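Local coordinates for protein Rv1989c (MbcT) (Mycobacterium tuberculosis, PDB 6FKG) that degrades NAD(+) by phosphorolysis as the toxin of a type II toxin-antitoxin pair, killing the cell unless its antitoxin MbcA blocks the active site, at residues B[58-62]-B[63-67]; B[102-106]-B[107-111]. All coordinates share one frame; numbering follows the deposited sequence.

Interaction 1. Residues B[58-62]-B[63-67]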
ATOM      1  N   TYR B  58     -12.990 -37.761   0.155  1.00 26.20           N
ATOM      2  CA  TYR B  58     -12.239 -38.566   1.108  1.00 24.61           C
ATOM      3  C   TYR B  58     -13.047 -39.789   1.557  1.00 30.79           C
ATOM      4  O   TYR B  58     -14.164 -39.651   2.065  1.00 32.69           O
ATOM      5  CB  TYR B  58     -11.837 -37.694   2.302  1.00 26.81           C
ATOM      6  CG  TYR B  58     -10.708 -36.736   1.964  1.00 25.77           C
ATOM      7  CD1 TYR B  58     -10.957 -35.548   1.287  1.00 27.07           C
ATOM      8  CD2 TYR B  58      -9.388 -37.050   2.290  1.00 29.16           C
ATOM      9  CE1 TYR B  58      -9.922 -34.675   0.956  1.00 27.46           C
ATOM     10  CE2 TYR B  58      -8.348 -36.189   1.962  1.00 33.84           C
ATOM     11  CZ  TYR B  58      -8.624 -35.009   1.285  1.00 30.76           C
ATOM     12  OH  TYR B  58      -7.598 -34.160   0.951  1.00 29.68           O
ATOM     13  N   LEU B  59     -12.487 -40.981   1.331  1.00 29.97           N
ATOM     14  CA  LEU B  59     -13.134 -42.236   1.707  1.00 27.04           C
ATOM     15  C   LEU B  59     -12.214 -43.074   2.575  1.00 29.55           C
ATOM     16  O   LEU B  59     -11.007 -42.923   2.515  1.00 30.10           O
ATOM     17  CB  LEU B  59     -13.531 -43.045   0.465  1.00 30.68           C
ATOM     18  CG  LEU B  59     -14.406 -42.259  -0.527  1.00 38.24           C
ATOM     19  CD1 LEU B  59     -13.666 -42.070  -1.826  1.00 46.56           C
ATOM     20  CD2 LEU B  59     -15.697 -42.986  -0.776  1.00 38.38           C
ATOM     21  N   ALA B  60     -12.795 -43.985   3.357  1.00 27.28           N
ATOM     22  CA  ALA B  60     -12.002 -44.934   4.140  1.00 29.64           C
ATOM     23  C   ALA B  60     -12.292 -46.352   3.657  1.00 30.93           C
ATOM     24  O   ALA B  60     -13.342 -46.576   3.055  1.00 34.91           O
ATOM     25  CB  ALA B  60     -12.324 -44.797   5.618  1.00 29.55           C
ATOM     26  N   ASP B  61     -11.405 -47.310   3.949  1.00 29.58           N
ATOM     27  CA  ASP B  61     -11.562 -48.672   3.418  1.00 33.00           C
ATOM     28  C   ASP B  61     -12.415 -49.587   4.300  1.00 37.10           C
ATOM     29  O   ASP B  61     -12.568 -50.777   4.014  1.00 35.06           O
ATOM     30  CB  ASP B  61     -10.190 -49.337   3.177  1.00 35.20           C
ATOM     31  CG  ASP B  61      -9.460 -49.698   4.467  1.00 42.76           C
ATOM     32  OD1 ASP B  61      -9.689 -49.056   5.515  1.00 37.16           O
ATOM     33  OD2 ASP B  61      -8.640 -50.641   4.435  1.00 42.12           O
ATOM     34  N   SER B  62     -12.972 -49.040   5.369  1.00 32.23           N
ATOM     35  CA  SER B  62     -13.927 -49.776   6.192  1.00 34.61           C
ATOM     36  C   SER B  62     -14.820 -48.801   6.931  1.00 36.99           C
ATOM     37  O   SER B  62     -14.451 -47.642   7.126  1.00 32.41           O
ATOM     38  CB  SER B  62     -13.212 -50.676   7.202  1.00 39.46           C
ATOM     39  OG  SER B  62     -12.624 -49.900   8.241  1.00 39.94           O
ATOM     40  N   ALA B  63     -15.985 -49.268   7.367  1.00 32.52           N
ATOM     41  CA  ALA B  63     -16.863 -48.424   8.164  1.00 37.18           C
ATOM     42  C   ALA B  63     -16.161 -48.002   9.459  1.00 33.67           C
ATOM     43  O   ALA B  63     -16.339 -46.874   9.943  1.00 32.36           O
ATOM     44  CB  ALA B  63     -18.170 -49.151   8.471  1.00 40.84           C
ATOM     45  N   GLN B  64     -15.339 -48.898  10.000  1.00 31.40           N
ATOM     46  CA  GLN B  64     -14.643 -48.597  11.256  1.00 30.28           C
ATOM     47  C   GLN B  64     -13.617 -47.486  11.066  1.00 33.83           C
ATOM     48  O   GLN B  64     -13.496 -46.585  11.901  1.00 34.14           O
ATOM     49  CB  GLN B  64     -13.959 -49.839  11.822  1.00 36.23           C
ATOM     50  CG  GLN B  64     -13.340 -49.570  13.172  1.00 52.56           C
ATOM     51  CD  GLN B  64     -12.173 -50.477  13.466  1.00 73.48           C
ATOM     52  OE1 GLN B  64     -12.351 -51.616  13.892  1.00 72.48           O
ATOM     53  NE2 GLN B  64     -10.963 -49.977  13.236  1.00 84.44           N
ATOM     54  N   ALA B  65     -12.877 -47.546   9.967  1.00 33.35           N
ATOM     55  CA  ALA B  65     -11.893 -46.511   9.670  1.00 33.30           C
ATOM     56  C   ALA B  65     -12.582 -45.174   9.432  1.00 31.52           C
ATOM     57  O   ALA B  65     -12.066 -44.121   9.819  1.00 30.79           O
ATOM     58  CB  ALA B  65     -11.045 -46.898   8.464  1.00 30.96           C
ATOM     59  N   CYS B  66     -13.741 -45.225   8.786  1.00 29.28           N
ATOM     60  CA  CYS B  66     -14.544 -44.017   8.586  1.00 30.31           C
ATOM     61  C   CYS B  66     -14.933 -43.413   9.941  1.00 31.24           C
ATOM     62  O   CYS B  66     -14.851 -42.197  10.113  1.00 30.20           O
ATOM     63  CB  CYS B  66     -15.789 -44.317   7.764  1.00 28.42           C
ATOM     64  SG  CYS B  66     -16.675 -42.813   7.268  1.00 32.04           S
ATOM     65  N   MET B  67     -15.329 -44.259  10.904  1.00 28.41           N
ATOM     66  CA  MET B  67     -15.750 -43.755  12.224  1.00 30.19           C
ATOM     67  C   MET B  67     -14.590 -43.073  12.936  1.00 28.80           C
ATOM     68  O   MET B  67     -14.772 -42.075  13.635  1.00 31.71           O
ATOM     69  CB  MET B  67     -16.302 -44.874  13.113  1.00 28.88           C
ATOM     70  CG  MET B  67     -17.621 -45.505  12.611  1.00 28.27           C
ATOM     71  SD  MET B  67     -18.919 -44.323  12.156  1.00 32.51           S
ATOM     72  CE  MET B  67     -18.717 -44.172  10.370  1.00 30.88           C
TER
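Ser62 and Ala65 meet where strand 56-60 gives way to helix 63-76, and the short side chain of Ser62 does most of the joining. Its CB stands next to the following peptide nitrogen, Ala63 N, as the chain itself dictates, and leaves the interaction to the hydroxyl. One bond further out, OG sits between the backbone N and the carbonyl carbon of its own residue (chi1 72°), a position that turns it in toward the first turn. There it accepts from Ala65 N, with 2.9 Å between Ser62 OG and Ala65 N and an N-H...O angle of 162°, and it also packs against the methyl of that residue, Ala65 CB being 3.4 Å from Ser62 OG. This is the N-cap of the helix: the first turn has amide hydrogens with no preceding carbonyls to take them, and a serine, whose hydroxyl stands one carbon from the backbone, can bend back to one of them. The carbonyl of the same residue takes the next amide in the ordinary helical way, Cys66 N donating to Ser62 O over 3.0 Å. Ala60, the last residue of the strand, aims its methyl at this turn. Ala60 CB lies 3.5 Å from Cys66 N and 3.8 Å from Ala65 CB, so two small residues let strand and helix approach closely; on the MbcA chain, Phe114 also packs on Ala60. Asp61 OD1 accepts a hydrogen bond from Val151 N of the paired strand 150-156, and the same oxygen merely brushes Ala65 CB at 3.9 Å, with no bond to the helix. Cys66 carries its thiol away from the cap, SG anti to the backbone N (chi1 -171°), against Tyr26, Tyr28 and Leu91 of the sheet.

Interaction 2. Residues B[102-106]-B[107-111]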
ATOM      1  N   LEU B 102      -2.091 -43.468  -6.771  1.00 34.25           N
ATOM      2  CA  LEU B 102      -0.767 -43.456  -6.170  1.00 36.67           C
ATOM      3  C   LEU B 102      -0.823 -44.205  -4.836  1.00 39.87           C
ATOM      4  O   LEU B 102      -1.558 -43.807  -3.933  1.00 36.15           O
ATOM      5  CB  LEU B 102      -0.286 -42.021  -5.957  1.00 32.94           C
ATOM      6  CG  LEU B 102       1.110 -41.875  -5.340  1.00 35.41           C
ATOM      7  CD1 LEU B 102       2.197 -42.394  -6.278  1.00 33.59           C
ATOM      8  CD2 LEU B 102       1.340 -40.408  -5.000  1.00 35.48           C
ATOM      9  N   ASP B 103      -0.061 -45.289  -4.714  1.00 37.07           N
ATOM     10  CA  ASP B 103      -0.129 -46.116  -3.507  1.00 36.66           C
ATOM     11  C   ASP B 103       0.879 -45.672  -2.460  1.00 42.50           C
ATOM     12  O   ASP B 103       2.058 -45.980  -2.569  1.00 41.26           O
ATOM     13  CB  ASP B 103       0.111 -47.591  -3.846  1.00 35.85           C
ATOM     14  CG  ASP B 103      -0.050 -48.504  -2.642  1.00 45.37           C
ATOM     15  OD1 ASP B 103      -0.447 -48.032  -1.552  1.00 38.40           O
ATOM     16  OD2 ASP B 103       0.212 -49.707  -2.793  1.00 48.90           O
ATOM     17  N   LEU B 104       0.402 -44.983  -1.428  1.00 36.59           N
ATOM     18  CA  LEU B 104       1.280 -44.521  -0.356  1.00 34.71           C
ATOM     19  C   LEU B 104       1.039 -45.299   0.941  1.00 43.11           C
ATOM     20  O   LEU B 104       1.327 -44.801   2.029  1.00 39.56           O
ATOM     21  CB  LEU B 104       1.074 -43.019  -0.107  1.00 32.27           C
ATOM     22  CG  LEU B 104       1.342 -42.116  -1.314  1.00 34.05           C
ATOM     23  CD1 LEU B 104       1.158 -40.631  -0.950  1.00 34.18           C
ATOM     24  CD2 LEU B 104       2.730 -42.368  -1.884  1.00 40.39           C
ATOM     25  N   THR B 105       0.517 -46.519   0.828  1.00 41.05           N
ATOM     26  CA  THR B 105       0.242 -47.315   2.024  1.00 41.75           C
ATOM     27  C   THR B 105       1.499 -47.986   2.561  1.00 49.65           C
ATOM     28  O   THR B 105       1.513 -48.442   3.704  1.00 58.24           O
ATOM     29  CB  THR B 105      -0.847 -48.382   1.764  1.00 38.39           C
ATOM     30  OG1 THR B 105      -0.415 -49.265   0.726  1.00 39.94           O
ATOM     31  CG2 THR B 105      -2.170 -47.698   1.354  1.00 38.79           C
ATOM     32  N   THR B 106       2.562 -48.038   1.761  1.00 47.28           N
ATOM     33  CA  THR B 106       3.814 -48.628   2.236  1.00 53.41           C
ATOM     34  C   THR B 106       4.768 -47.534   2.709  1.00 56.17           C
ATOM     35  O   THR B 106       4.726 -46.411   2.208  1.00 48.76           O
ATOM     36  CB  THR B 106       4.506 -49.468   1.145  1.00 57.27           C
ATOM     37  OG1 THR B 106       4.961 -48.610   0.092  1.00 55.00           O
ATOM     38  CG2 THR B 106       3.539 -50.503   0.576  1.00 52.79           C
ATOM     39  N   PRO B 107       5.625 -47.853   3.691  1.00 57.38           N
ATOM     40  CA  PRO B 107       6.620 -46.879   4.153  1.00 56.42           C
ATOM     41  C   PRO B 107       7.649 -46.543   3.075  1.00 49.21           C
ATOM     42  O   PRO B 107       8.114 -45.403   3.014  1.00 58.65           O
ATOM     43  CB  PRO B 107       7.274 -47.589   5.345  1.00 62.84           C
ATOM     44  CG  PRO B 107       7.053 -49.037   5.082  1.00 59.09           C
ATOM     45  CD  PRO B 107       5.702 -49.113   4.449  1.00 57.25           C
ATOM     46  N   GLN B 108       7.987 -47.511   2.231  1.00 46.74           N
ATOM     47  CA  GLN B 108       8.904 -47.256   1.121  1.00 55.59           C
ATOM     48  C   GLN B 108       8.361 -46.157   0.194  1.00 53.71           C
ATOM     49  O   GLN B 108       9.095 -45.255  -0.239  1.00 45.19           O
ATOM     50  CB  GLN B 108       9.156 -48.534   0.325  1.00 65.06           C
ATOM     51  CG  GLN B 108       9.458 -48.288  -1.149  1.00 76.84           C
ATOM     52  CD  GLN B 108      10.077 -49.490  -1.838  1.00 86.57           C
ATOM     53  OE1 GLN B 108      10.740 -50.310  -1.201  1.00 91.74           O
ATOM     54  NE2 GLN B 108       9.872 -49.593  -3.150  1.00 85.89           N
ATOM     55  N   ALA B 109       7.071 -46.241  -0.108  1.00 46.63           N
ATOM     56  CA  ALA B 109       6.437 -45.274  -0.994  1.00 48.00           C
ATOM     57  C   ALA B 109       6.394 -43.896  -0.348  1.00 48.91           C
ATOM     58  O   ALA B 109       6.657 -42.899  -1.004  1.00 44.58           O
ATOM     59  CB  ALA B 109       5.030 -45.734  -1.369  1.00 43.77           C
ATOM     60  N   ARG B 110       6.070 -43.838   0.939  1.00 47.81           N
ATOM     61  CA  ARG B 110       6.004 -42.553   1.623  1.00 44.38           C
ATOM     62  C   ARG B 110       7.394 -41.919   1.689  1.00 50.30           C
ATOM     63  O   ARG B 110       7.543 -40.712   1.488  1.00 46.54           O
ATOM     64  CB  ARG B 110       5.393 -42.714   3.023  1.00 47.85           C
ATOM     65  CG  ARG B 110       3.908 -43.075   2.978  1.00 47.37           C
ATOM     66  CD  ARG B 110       3.225 -43.083   4.351  1.00 47.99           C
ATOM     67  NE  ARG B 110       3.791 -44.056   5.283  1.00 55.80           N
ATOM     68  CZ  ARG B 110       3.435 -45.335   5.345  1.00 57.64           C
ATOM     69  NH1 ARG B 110       2.504 -45.806   4.530  1.00 57.55           N
ATOM     70  NH2 ARG B 110       4.007 -46.145   6.226  1.00 59.42           N
ATOM     71  N   GLU B 111       8.413 -42.739   1.937  1.00 47.51           N
ATOM     72  CA  GLU B 111       9.787 -42.245   1.977  1.00 49.69           C
ATOM     73  C   GLU B 111      10.223 -41.703   0.612  1.00 50.72           C
ATOM     74  O   GLU B 111      10.947 -40.706   0.524  1.00 54.26           O
ATOM     75  CB  GLU B 111      10.739 -43.349   2.437  1.00 55.33           C
ATOM     76  CG  GLU B 111      12.216 -42.976   2.356  1.00 74.02           C
ATOM     77  CD  GLU B 111      12.545 -41.683   3.086  1.00 84.78           C
ATOM     78  OE1 GLU B 111      12.058 -41.497   4.223  1.00 89.65           O
ATOM     79  OE2 GLU B 111      13.292 -40.855   2.522  1.00 85.15           O
TER
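An N-capped helix start, preceded by an Asx turn, carries the chain from strand 89-103 into the short helix 107-112, and Thr106 and Arg110 tie its two halves together. Thr106 is the cap: its OG1 accepts from Ala109 N at 3.2 Å, while its carbonyl O receives Arg110 N. Proline suits the next position, Pro107, because a residue in the first turn of a helix need not donate its backbone N. Ala109 turns its methyl back toward the strand end, and Leu104 CD2 packs on Ala109 CB at 4.1 Å.

Arg110 bends at chi3 (-61°), bringing its guanidinium back over the turn. There NH1 reaches two carbonyls near the guanidinium plane, Leu104 O and Thr105 O, each 2.9 Å from Arg110 NH1. The first is approached at a C=O...N angle of 135°, the second from above its carbonyl plane. Thr106 O lies over one face of the group. Upstream, Asp103 OD1 holds both the backbone N and the hydroxyl of Thr105, the latter at 2.6 Å from Thr105 OG1 to Asp103 OD1 and through the syn lone pair. With one NH1 gripping two successive carbonyls, the guanidinium is held against rotation, and its positive charge would be expected to offset the negative ends of the backbone dipoles gathered there.

In the fold
Interactions 1 and 2 follow one another along the chain and solve the same problem twice: each takes the chain from the end of a strand into a helix whose first turn is closed by a hydroxyl residue. Both strands belong to the same mixed sheet of the RES domain, but the junctions do not touch: the centres of interactions 1 and 2 are 19 Å apart, and the nearest atoms of interactions 1 and 2 about 8 Å. Residues 58-67 lie nearer the middle of the chain, about 9 Å from its centre against 15 Å for 102-111. MbcA residues reach both junctions: the Tyr58 ring meets Phe114 of MbcA with planes at about 50°, whereas Glu111 forms a salt bridge with Arg39 of MbcA.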